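Local coordinates for binding domain (Hc) of Paraclostridial Mosquitocidal Protein 1 (Paraclostridium bifermentans, PDB 6HOX) that forms the receptor-binding part of a botulinum-like neurotoxin that specifically targets Anopheles mosquitoes, and serves in targeting host nerve cells, at residues 117-123 with 199-205; 270-276 with 288-294; 344-350 with 361-367. One frame throughout, in Å; residues are numbered along the deposited sequence.

How the contacts relate
The three contacts follow one another along the chain without interlocking. Contact 1 belongs to the lectin-like N-terminal half of the binding domain, contacts 2 and 3 to the trefoil C-terminal half. Contact 1 lies on the opposite side of the chain's centre from the others: its centre is about 49 Å from that of contact 2 and about 61 Å from that of contact 3, with nearest atoms about 31 and 45 Å apart. Contacts 2 and 3, with centres about 20 Å apart, touch directly. P288 of contact 2 makes the link: its CG packs 3.7 Å from CD1 of L347 and also meets CD2 of L362, joining the two antiparallel strand pairs.

Contact 1. Residues 117-123 with 199-205; sequences NMDNQGW and IDNNSPI
I199 passes G122, and I205 passes N117, with CA atoms 4.2 and 4.7 Å apart; between these points segment 199-205 arches over the tip of the beta hairpin of strands 116-118 and 122-128, in the lectin-like half of the domain. Where I199 passes, G122 CA makes a CA-H...O contact with I199 O. Asparagine amides do most of the remaining joining. With CG of N201 lodged between its backbone N and carbonyl carbon (chi1 64°), ND2 plugs into the turn and donates to N117 O and Q121 O, at 3.0 Å each. Both carbonyls also take a hairpin N-H on the opposite face, from W123 and D119 respectively. OD1 of N201 closes an Asx turn with S203 N and, like N117 OD1, accepts from K77. N117 ND2 spreads weak bonds over S203 O, P204 O and N201 OD1. Nearer the solvent, S203 OG gives a 2.6 Å bond to the anti lone pair of D119 OD1, and Q121 NE2 makes a nearly straight one to D200 O (168°). Beside G122, I199 CD1 meets the edge of the W123 indole, 3.9 Å from CD1 of that ring.

Contact 2. Residues 270-276 with 288-294; sequences ILGGPLR and PYISRMR
R276 and Y289 run side by side across an antiparallel hydrogen-bonded pair, their backbones exchanging two 2.8 Å bonds, R276 N to Y289 O and Y289 N to R276 O. CB of R276 rests over the tyrosine ring, a CH-pi contact 4.0 Å from the centroid. Farther out, Y289 OH lies over one guanidinium face, offset toward its rim, while R276 CD packs on S291 CB. On the other face of the hairpin, L275 CD1 meets I290 CD1 and P288 CB. S291 N continues the ladder to P274 O. Beyond it the chains part from strand geometry: the type I turn I270-G273 offers G272 O to R294 N at 2.7 Å, and M293, its chain turned aside at CG (chi2 101°), brings SD round to accept a weak bond from G272 N. Glycine fits closely here, G273 CA lying 3.3 Å from S291 O, a buried oxygen with no polar partner in the model. In the next shell, D313 forms a salt bridge with R276, while R294 bonds to H309 and makes a cation-pi contact with Y306. I270 of the turn and I290 of the hairpin of strands 275-280 and 285-291 pack on strand 394-398, L275 and P288 pack on strand 333-339, and I290 pairs with W410 of strand 409-415.

Contact 3. Residues 344-350 with 361-367; sequences NLILTLP and VLNEGRN
T348 and V361 exchange both backbone bonds of an antiparallel hydrogen-bonded pair, I346 and N363 do the same, and L347 faces L362 in the non-hydrogen-bonded pair between them; the axes of strands 345-348 and 361-363 approach to 4.4 Å, their directions 140° apart. L347 and L362 share one face, where CD1 of the first is 4.2 Å from CD2 of the second; L345 crosses L362 at about a right angle, and its CD2 lies against E364 N. On the face of T348 and N363, the threonine divides its branches. Its OG1, anti to the backbone N (chi1 -167°), accepts from N367 N at 3.0 Å, while CG2 packs 3.5 Å from N363 CB and touches G365 O. After E364, segment 361-367 turns back across the I346 and T348 face of strand 345-348, braced by the bond from N363 ND2 to G365 O. N367 then extends its amide toward the end of the other segment: ND2 donates to L349 O at 3.0 Å from above the carbonyl plane, although that oxygen lies close to the amide's own plane. One water donates to both L349 O and G365 O, bridging the strand exit and the bend. V361 CG2 fills the corner beside P350, 4.0 Å from its CD. Along the same face, I346 CD1 touches CB and CG of R366, whose guanidinium forms salt bridges with D336 and D369. At the other end, N344 ND2 reaches E364 OE2 from above the carboxylate plane, but at 2.5 Å the bond is so short that its details are doubtful. Strand 345-348 also pairs with strand 333-339, and L362 bonds through its backbone to Y286. The two strands, joined by a long connection, pair as an antiparallel hairpin, consistent with the beta-trefoil fold of clostridial neurotoxin C-terminal binding domains.

Contact 1. Residues 117-123 with 199-205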
loop_
_atom_site.group_PDB
_atom_site.type_symbol
_atom_site.label_atom_id
_atom_site.label_comp_id
_atom_site.label_asym_id
_atom_site.label_seq_id
_atom_site.Cartn_x
_atom_site.Cartn_y
_atom_site.Cartn_z
ATOM N N ASN A 117 6.448 -6.742 23.458
ATOM C CA ASN A 117 6.930 -7.846 24.281
ATOM C C ASN A 117 8.094 -7.334 25.137
ATOM O O ASN A 117 9.188 -7.907 25.136
ATOM C CB ASN A 117 7.357 -9.078 23.479
ATOM C CG ASN A 117 7.676 -10.259 24.375
ATOM O OD1 ASN A 117 8.661 -10.970 24.167
ATOM N ND2 ASN A 117 6.879 -10.450 25.414
ATOM N N MET A 118 7.825 -6.249 25.863
ATOM C CA MET A 118 8.792 -5.560 26.696
ATOM C C MET A 118 8.283 -5.537 28.141
ATOM O O MET A 118 7.188 -5.045 28.414
ATOM C CB MET A 118 8.965 -4.119 26.221
ATOM C CG MET A 118 10.051 -3.367 26.947
ATOM S SD MET A 118 11.672 -3.919 26.428
ATOM C CE MET A 118 11.820 -3.025 24.875
ATOM N N ASP A 119 9.060 -6.103 29.063
ATOM C CA ASP A 119 8.808 -5.872 30.496
ATOM C C ASP A 119 10.010 -5.081 31.025
ATOM O O ASP A 119 10.107 -3.865 30.742
ATOM C CB ASP A 119 8.371 -7.158 31.214
ATOM C CG ASP A 119 9.270 -8.374 31.070
ATOM O OD1 ASP A 119 8.723 -9.500 30.925
ATOM O OD2 ASP A 119 10.513 -8.203 31.198
ATOM N N ASN A 120 10.917 -5.735 31.761
ATOM C CA ASN A 120 12.180 -5.107 32.119
ATOM C C ASN A 120 13.108 -5.174 30.908
ATOM O O ASN A 120 14.004 -4.340 30.737
ATOM C CB ASN A 120 12.856 -5.781 33.320
ATOM C CG ASN A 120 14.190 -5.158 33.670
ATOM O OD1 ASN A 120 15.245 -5.764 33.475
ATOM N ND2 ASN A 120 14.163 -3.944 34.170
ATOM N N GLN A 121 12.923 -6.225 30.103
ATOM C CA GLN A 121 13.684 -6.402 28.874
ATOM C C GLN A 121 12.752 -6.963 27.804
ATOM O O GLN A 121 11.606 -7.314 28.119
ATOM C CB GLN A 121 14.862 -7.346 29.126
ATOM C CG GLN A 121 14.442 -8.784 29.413
ATOM C CD GLN A 121 14.762 -9.214 30.822
ATOM O OE1 GLN A 121 15.068 -8.399 31.693
ATOM N NE2 GLN A 121 14.736 -10.516 31.035
ATOM N N GLY A 122 13.262 -7.062 26.570
ATOM C CA GLY A 122 12.524 -7.648 25.447
ATOM C C GLY A 122 12.579 -6.772 24.212
ATOM O O GLY A 122 13.618 -6.103 23.955
ATOM N N TRP A 123 11.471 -6.771 23.455
ATOM C CA TRP A 123 11.372 -6.011 22.221
ATOM C C TRP A 123 9.992 -5.354 22.104
ATOM O O TRP A 123 9.017 -5.763 22.770
ATOM C CB TRP A 123 11.692 -6.902 21.010
ATOM C CG TRP A 123 10.786 -8.078 20.841
ATOM C CD1 TRP A 123 11.030 -9.359 21.236
ATOM C CD2 TRP A 123 9.489 -8.093 20.213
ATOM N NE1 TRP A 123 9.964 -10.161 20.933
ATOM C CE2 TRP A 123 9.011 -9.420 20.289
ATOM C CE3 TRP A 123 8.680 -7.124 19.615
ATOM C CZ2 TRP A 123 7.764 -9.799 19.787
ATOM C CZ3 TRP A 123 7.452 -7.502 19.111
ATOM C CH2 TRP A 123 7.003 -8.818 19.198
ATOM N N ILE A 199 17.192 -10.922 25.645
ATOM C CA ILE A 199 15.991 -10.094 25.666
ATOM C C ILE A 199 14.766 -10.957 26.001
ATOM O O ILE A 199 13.656 -10.451 26.021
ATOM C CB ILE A 199 15.810 -9.352 24.329
ATOM C CG1 ILE A 199 15.523 -10.291 23.154
ATOM C CG2 ILE A 199 16.996 -8.450 24.052
ATOM C CD1 ILE A 199 14.872 -9.584 21.978
ATOM N N ASP A 200 14.979 -12.254 26.248
ATOM C CA ASP A 200 13.897 -13.166 26.597
ATOM C C ASP A 200 13.208 -12.674 27.869
ATOM O O ASP A 200 13.827 -12.019 28.730
ATOM C CB ASP A 200 14.382 -14.599 26.803
ATOM C CG ASP A 200 15.664 -14.676 27.611
ATOM O OD1 ASP A 200 16.694 -14.108 27.155
ATOM O OD2 ASP A 200 15.620 -15.284 28.698
ATOM N N ASN A 201 11.913 -12.995 27.973
ATOM C CA ASN A 201 11.137 -12.667 29.143
ATOM C C ASN A 201 9.953 -13.635 29.178
ATOM O O ASN A 201 9.763 -14.416 28.242
ATOM C CB ASN A 201 10.728 -11.190 29.163
ATOM C CG ASN A 201 9.805 -10.816 28.012
ATOM O OD1 ASN A 201 8.833 -11.509 27.751
ATOM N ND2 ASN A 201 10.087 -9.728 27.320
ATOM N N ASN A 202 9.175 -13.570 30.260
ATOM C CA ASN A 202 8.029 -14.425 30.441
ATOM C C ASN A 202 6.721 -13.657 30.228
ATOM O O ASN A 202 5.675 -14.171 30.590
ATOM C CB ASN A 202 8.019 -15.055 31.838
ATOM C CG ASN A 202 9.170 -16.014 32.051
ATOM O OD1 ASN A 202 9.956 -15.841 32.979
ATOM N ND2 ASN A 202 9.299 -17.009 31.183
ATOM N N SER A 203 6.770 -12.440 29.675
ATOM C CA SER A 203 5.558 -11.653 29.457
ATOM C C SER A 203 4.898 -12.075 28.136
ATOM O O SER A 203 5.545 -12.659 27.272
ATOM C CB SER A 203 5.872 -10.184 29.498
ATOM O OG SER A 203 6.187 -9.757 30.814
ATOM N N PRO A 204 3.580 -11.845 27.923
ATOM C CA PRO A 204 2.976 -12.122 26.616
ATOM C C PRO A 204 3.371 -11.075 25.561
ATOM O O PRO A 204 3.900 -10.030 25.913
ATOM C CB PRO A 204 1.478 -12.116 26.929
ATOM C CG PRO A 204 1.355 -11.161 28.093
ATOM C CD PRO A 204 2.600 -11.400 28.918
ATOM N N ILE A 205 3.151 -11.396 24.283
ATOM C CA ILE A 205 3.163 -10.405 23.185
ATOM C C ILE A 205 1.786 -9.725 23.149
ATOM O O ILE A 205 0.765 -10.421 23.063
ATOM C CB ILE A 205 3.483 -11.076 21.834
ATOM C CG1 ILE A 205 4.749 -11.938 21.892
ATOM C CG2 ILE A 205 3.558 -10.037 20.721
ATOM C CD1 ILE A 205 4.914 -12.872 20.721
HETATM O O HOH W 1 11.523 -11.335 24.498
HETATM O O HOH W 2 9.479 -11.807 32.310
#

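Contact 2. Residues 270-276 with 288-294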
loop_
_atom_site.group_PDB
_atom_site.type_symbol
_atom_site.label_atom_id
_atom_site.label_comp_id
_atom_site.label_asym_id
_atom_site.label_seq_id
_atom_site.Cartn_x
_atom_site.Cartn_y
_atom_site.Cartn_z
ATOM N N ILE A 270 1.502 13.136 -11.685
ATOM C CA ILE A 270 0.839 14.257 -11.003
ATOM C C ILE A 270 -0.179 13.691 -10.026
ATOM O O ILE A 270 -1.364 13.617 -10.336
ATOM C CB ILE A 270 0.140 15.210 -11.996
ATOM C CG1 ILE A 270 1.085 15.672 -13.101
ATOM C CG2 ILE A 270 -0.484 16.400 -11.289
ATOM C CD1 ILE A 270 1.011 14.800 -14.324
ATOM N N LEU A 271 0.296 13.318 -8.837
ATOM C CA LEU A 271 -0.528 12.597 -7.873
ATOM C C LEU A 271 -1.729 13.438 -7.427
ATOM O O LEU A 271 -2.822 12.910 -7.283
ATOM C CB LEU A 271 0.345 12.208 -6.681
ATOM C CG LEU A 271 1.386 11.137 -6.991
ATOM C CD1 LEU A 271 2.358 10.997 -5.831
ATOM C CD2 LEU A 271 0.707 9.814 -7.304
ATOM N N GLY A 272 -1.511 14.747 -7.254
ATOM C CA GLY A 272 -2.538 15.686 -6.805
ATOM C C GLY A 272 -3.334 16.320 -7.941
ATOM O O GLY A 272 -4.176 17.208 -7.701
ATOM N N GLY A 273 -3.113 15.862 -9.177
ATOM C CA GLY A 273 -3.835 16.385 -10.358
ATOM C C GLY A 273 -5.171 15.671 -10.550
ATOM O O GLY A 273 -5.200 14.472 -10.783
ATOM N N PRO A 274 -6.327 16.361 -10.437
ATOM C CA PRO A 274 -7.625 15.699 -10.592
ATOM C C PRO A 274 -7.976 15.416 -12.063
ATOM O O PRO A 274 -7.763 16.271 -12.911
ATOM C CB PRO A 274 -8.593 16.735 -9.994
ATOM C CG PRO A 274 -7.946 18.069 -10.306
ATOM C CD PRO A 274 -6.455 17.805 -10.169
ATOM N N LEU A 275 -8.506 14.221 -12.349
ATOM C CA LEU A 275 -9.001 13.896 -13.686
ATOM C C LEU A 275 -10.303 14.679 -13.893
ATOM O O LEU A 275 -11.273 14.534 -13.133
ATOM C CB LEU A 275 -9.201 12.383 -13.814
ATOM C CG LEU A 275 -9.872 11.876 -15.091
ATOM C CD1 LEU A 275 -8.949 11.971 -16.293
ATOM C CD2 LEU A 275 -10.327 10.444 -14.913
ATOM N N ARG A 276 -10.285 15.543 -14.912
ATOM C CA ARG A 276 -11.434 16.378 -15.288
ATOM C C ARG A 276 -11.773 16.109 -16.765
ATOM O O ARG A 276 -11.073 15.345 -17.447
ATOM C CB ARG A 276 -11.124 17.850 -14.993
ATOM C CG ARG A 276 -10.844 18.145 -13.525
ATOM C CD ARG A 276 -10.460 19.592 -13.254
ATOM N NE ARG A 276 -11.548 20.503 -13.586
ATOM C CZ ARG A 276 -11.548 21.809 -13.343
ATOM N NH1 ARG A 276 -10.481 22.370 -12.794
ATOM N NH2 ARG A 276 -12.612 22.542 -13.640
ATOM N N PRO A 288 -11.127 14.109 -21.672
ATOM C CA PRO A 288 -10.624 14.038 -20.300
ATOM C C PRO A 288 -9.217 14.649 -20.268
ATOM O O PRO A 288 -8.477 14.549 -21.240
ATOM C CB PRO A 288 -10.657 12.532 -20.011
ATOM C CG PRO A 288 -10.356 11.911 -21.363
ATOM C CD PRO A 288 -11.034 12.822 -22.375
ATOM N N TYR A 289 -8.851 15.259 -19.138
ATOM C CA TYR A 289 -7.499 15.777 -18.948
ATOM C C TYR A 289 -7.136 15.710 -17.454
ATOM O O TYR A 289 -8.016 15.636 -16.598
ATOM C CB TYR A 289 -7.393 17.195 -19.528
ATOM C CG TYR A 289 -8.179 18.248 -18.786
ATOM C CD1 TYR A 289 -9.537 18.411 -19.002
ATOM C CD2 TYR A 289 -7.570 19.072 -17.854
ATOM C CE1 TYR A 289 -10.273 19.362 -18.315
ATOM C CE2 TYR A 289 -8.292 20.033 -17.158
ATOM C CZ TYR A 289 -9.647 20.176 -17.390
ATOM O OH TYR A 289 -10.360 21.124 -16.705
ATOM N N ILE A 290 -5.831 15.697 -17.151
ATOM C CA ILE A 290 -5.369 15.847 -15.770
ATOM C C ILE A 290 -5.123 17.339 -15.532
ATOM O O ILE A 290 -4.382 17.982 -16.264
ATOM C CB ILE A 290 -4.115 15.003 -15.464
ATOM C CG1 ILE A 290 -4.304 13.528 -15.817
ATOM C CG2 ILE A 290 -3.719 15.144 -14.000
ATOM C CD1 ILE A 290 -5.205 12.794 -14.851
ATOM N N SER A 291 -5.783 17.877 -14.507
ATOM C CA SER A 291 -5.643 19.260 -14.140
ATOM C C SER A 291 -4.365 19.445 -13.319
ATOM O O SER A 291 -3.721 18.470 -12.945
ATOM C CB SER A 291 -6.853 19.720 -13.392
ATOM O OG SER A 291 -6.915 21.131 -13.358
ATOM N N ARG A 292 -4.028 20.702 -13.020
ATOM C CA ARG A 292 -2.823 21.013 -12.253
ATOM C C ARG A 292 -2.918 20.370 -10.860
ATOM O O ARG A 292 -4.005 20.166 -10.317
ATOM C CB ARG A 292 -2.582 22.529 -12.197
ATOM C CG ARG A 292 -3.721 23.345 -11.599
ATOM C CD ARG A 292 -3.351 24.813 -11.408
ATOM N NE ARG A 292 -3.489 25.639 -12.614
ATOM C CZ ARG A 292 -2.484 26.257 -13.242
ATOM N NH1 ARG A 292 -1.238 26.090 -12.830
ATOM N NH2 ARG A 292 -2.727 27.044 -14.277
ATOM N N MET A 293 -1.746 20.054 -10.305
ATOM C CA MET A 293 -1.569 19.439 -8.992
ATOM C C MET A 293 -2.260 20.302 -7.925
ATOM O O MET A 293 -2.012 21.494 -7.836
ATOM C CB MET A 293 -0.069 19.334 -8.693
ATOM C CG MET A 293 0.275 18.746 -7.327
ATOM S SD MET A 293 0.781 17.015 -7.408
ATOM C CE MET A 293 2.329 17.159 -8.300
ATOM N N ARG A 294 -3.156 19.692 -7.146
ATOM C CA ARG A 294 -3.727 20.303 -5.952
ATOM C C ARG A 294 -3.108 19.635 -4.718
ATOM O O ARG A 294 -3.021 18.410 -4.672
ATOM C CB ARG A 294 -5.252 20.161 -5.942
ATOM C CG ARG A 294 -5.965 20.822 -7.116
ATOM C CD ARG A 294 -7.471 20.596 -7.091
ATOM N NE ARG A 294 -8.103 21.381 -6.042
ATOM C CZ ARG A 294 -8.698 20.901 -4.953
ATOM N NH1 ARG A 294 -8.899 19.602 -4.795
ATOM N NH2 ARG A 294 -9.079 21.742 -4.010
#

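Contact 3. Residues 344-350 with 361-367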
loop_
_atom_site.group_PDB
_atom_site.type_symbol
_atom_site.label_atom_id
_atom_site.label_comp_id
_atom_site.label_asym_id
_atom_site.label_seq_id
_atom_site.Cartn_x
_atom_site.Cartn_y
_atom_site.Cartn_z
ATOM N N ASN A 344 -22.926 7.117 -19.321
ATOM C CA ASN A 344 -22.863 6.187 -20.463
ATOM C C ASN A 344 -21.630 6.431 -21.355
ATOM O O ASN A 344 -21.536 5.846 -22.448
ATOM C CB ASN A 344 -24.154 6.259 -21.289
ATOM C CG ASN A 344 -24.355 7.595 -21.982
ATOM O OD1 ASN A 344 -23.879 8.629 -21.514
ATOM N ND2 ASN A 344 -25.063 7.585 -23.102
ATOM N N LEU A 345 -20.692 7.282 -20.925
ATOM C CA LEU A 345 -19.506 7.549 -21.722
ATOM C C LEU A 345 -18.315 6.734 -21.187
ATOM O O LEU A 345 -18.181 6.542 -19.962
ATOM C CB LEU A 345 -19.214 9.052 -21.710
ATOM C CG LEU A 345 -20.347 9.955 -22.225
ATOM C CD1 LEU A 345 -19.827 11.363 -22.469
ATOM C CD2 LEU A 345 -20.969 9.399 -23.495
ATOM N N ILE A 346 -17.465 6.276 -22.128
ATOM C CA ILE A 346 -16.239 5.528 -21.831
ATOM C C ILE A 346 -15.030 6.211 -22.490
ATOM O O ILE A 346 -15.148 7.013 -23.441
ATOM C CB ILE A 346 -16.362 4.050 -22.247
ATOM C CG1 ILE A 346 -16.607 3.883 -23.748
ATOM C CG2 ILE A 346 -17.428 3.342 -21.420
ATOM C CD1 ILE A 346 -16.398 2.466 -24.236
ATOM N N LEU A 347 -13.848 5.908 -21.938
ATOM C CA LEU A 347 -12.596 6.425 -22.436
ATOM C C LEU A 347 -12.288 5.701 -23.736
ATOM O O LEU A 347 -12.191 4.491 -23.743
ATOM C CB LEU A 347 -11.500 6.170 -21.395
ATOM C CG LEU A 347 -10.111 6.717 -21.712
ATOM C CD1 LEU A 347 -10.125 8.232 -21.687
ATOM C CD2 LEU A 347 -9.093 6.175 -20.711
ATOM N N THR A 348 -12.175 6.449 -24.833
ATOM C CA THR A 348 -11.894 5.830 -26.129
ATOM C C THR A 348 -11.220 6.858 -27.043
ATOM O O THR A 348 -10.960 7.985 -26.641
ATOM C CB THR A 348 -13.181 5.216 -26.701
ATOM O OG1 THR A 348 -12.825 4.363 -27.791
ATOM C CG2 THR A 348 -14.188 6.260 -27.140
ATOM N N LEU A 349 -10.889 6.428 -28.258
ATOM C CA LEU A 349 -10.403 7.331 -29.274
ATOM C C LEU A 349 -11.587 7.756 -30.124
ATOM O O LEU A 349 -12.572 7.022 -30.261
ATOM C CB LEU A 349 -9.324 6.658 -30.132
ATOM C CG LEU A 349 -7.951 6.523 -29.474
ATOM C CD1 LEU A 349 -7.126 5.436 -30.135
ATOM C CD2 LEU A 349 -7.208 7.835 -29.493
ATOM N N PRO A 350 -11.509 8.948 -30.747
ATOM C CA PRO A 350 -12.523 9.357 -31.712
ATOM C C PRO A 350 -12.283 8.629 -33.043
ATOM O O PRO A 350 -11.169 8.128 -33.319
ATOM C CB PRO A 350 -12.281 10.864 -31.819
ATOM C CG PRO A 350 -10.779 10.996 -31.639
ATOM C CD PRO A 350 -10.403 9.913 -30.644
ATOM N N VAL A 361 -10.963 10.754 -25.961
ATOM C CA VAL A 361 -12.200 11.436 -25.745
ATOM C C VAL A 361 -13.081 10.536 -24.876
ATOM O O VAL A 361 -12.711 9.393 -24.602
ATOM C CB VAL A 361 -12.886 11.777 -27.091
ATOM C CG1 VAL A 361 -12.031 12.717 -27.929
ATOM C CG2 VAL A 361 -13.229 10.521 -27.883
ATOM N N LEU A 362 -14.219 11.079 -24.425
ATOM C CA LEU A 362 -15.265 10.335 -23.760
ATOM C C LEU A 362 -16.429 10.182 -24.739
ATOM O O LEU A 362 -16.967 11.168 -25.204
ATOM C CB LEU A 362 -15.721 11.072 -22.497
ATOM C CG LEU A 362 -14.611 11.485 -21.541
ATOM C CD1 LEU A 362 -15.189 12.214 -20.344
ATOM C CD2 LEU A 362 -13.787 10.279 -21.094
ATOM N N ASN A 363 -16.801 8.934 -25.030
ATOM C CA ASN A 363 -17.736 8.642 -26.085
ATOM C C ASN A 363 -18.572 7.441 -25.663
ATOM O O ASN A 363 -18.072 6.574 -24.971
ATOM C CB ASN A 363 -17.009 8.357 -27.400
ATOM C CG ASN A 363 -17.813 8.714 -28.632
ATOM O OD1 ASN A 363 -17.992 9.883 -28.935
ATOM N ND2 ASN A 363 -18.252 7.716 -29.374
ATOM N N GLU A 364 -19.839 7.422 -26.092
ATOM C CA GLU A 364 -20.719 6.285 -25.927
ATOM C C GLU A 364 -20.236 5.147 -26.832
ATOM O O GLU A 364 -20.338 3.987 -26.481
ATOM C CB GLU A 364 -22.156 6.673 -26.272
ATOM C CG GLU A 364 -23.137 5.544 -26.037
ATOM C CD GLU A 364 -24.561 5.973 -25.730
ATOM O OE1 GLU A 364 -25.150 6.703 -26.559
ATOM O OE2 GLU A 364 -25.075 5.577 -24.660
ATOM N N GLY A 365 -19.700 5.520 -27.996
ATOM C CA GLY A 365 -19.209 4.593 -29.008
ATOM C C GLY A 365 -17.794 4.099 -28.724
ATOM O O GLY A 365 -16.810 4.836 -28.918
ATOM N N ARG A 366 -17.720 2.837 -28.289
ATOM C CA ARG A 366 -16.498 2.051 -28.134
ATOM C C ARG A 366 -15.755 2.003 -29.473
ATOM O O ARG A 366 -16.322 1.587 -30.482
ATOM C CB ARG A 366 -16.885 0.647 -27.659
ATOM C CG ARG A 366 -15.771 -0.164 -27.016
ATOM C CD ARG A 366 -16.359 -1.283 -26.177
ATOM N NE ARG A 366 -15.313 -2.052 -25.522
ATOM C CZ ARG A 366 -14.588 -3.012 -26.097
ATOM N NH1 ARG A 366 -14.862 -3.424 -27.329
ATOM N NH2 ARG A 366 -13.582 -3.558 -25.434
ATOM N N ASN A 367 -14.499 2.452 -29.466
ATOM C CA ASN A 367 -13.660 2.552 -30.645
ATOM C C ASN A 367 -12.262 1.999 -30.322
ATOM O O ASN A 367 -11.346 2.751 -30.002
ATOM C CB ASN A 367 -13.557 3.994 -31.146
ATOM C CG ASN A 367 -12.691 4.104 -32.378
ATOM O OD1 ASN A 367 -12.528 3.124 -33.096
ATOM N ND2 ASN A 367 -12.142 5.275 -32.641
HETATM O O HOH W 3 -15.387 7.302 -30.235
#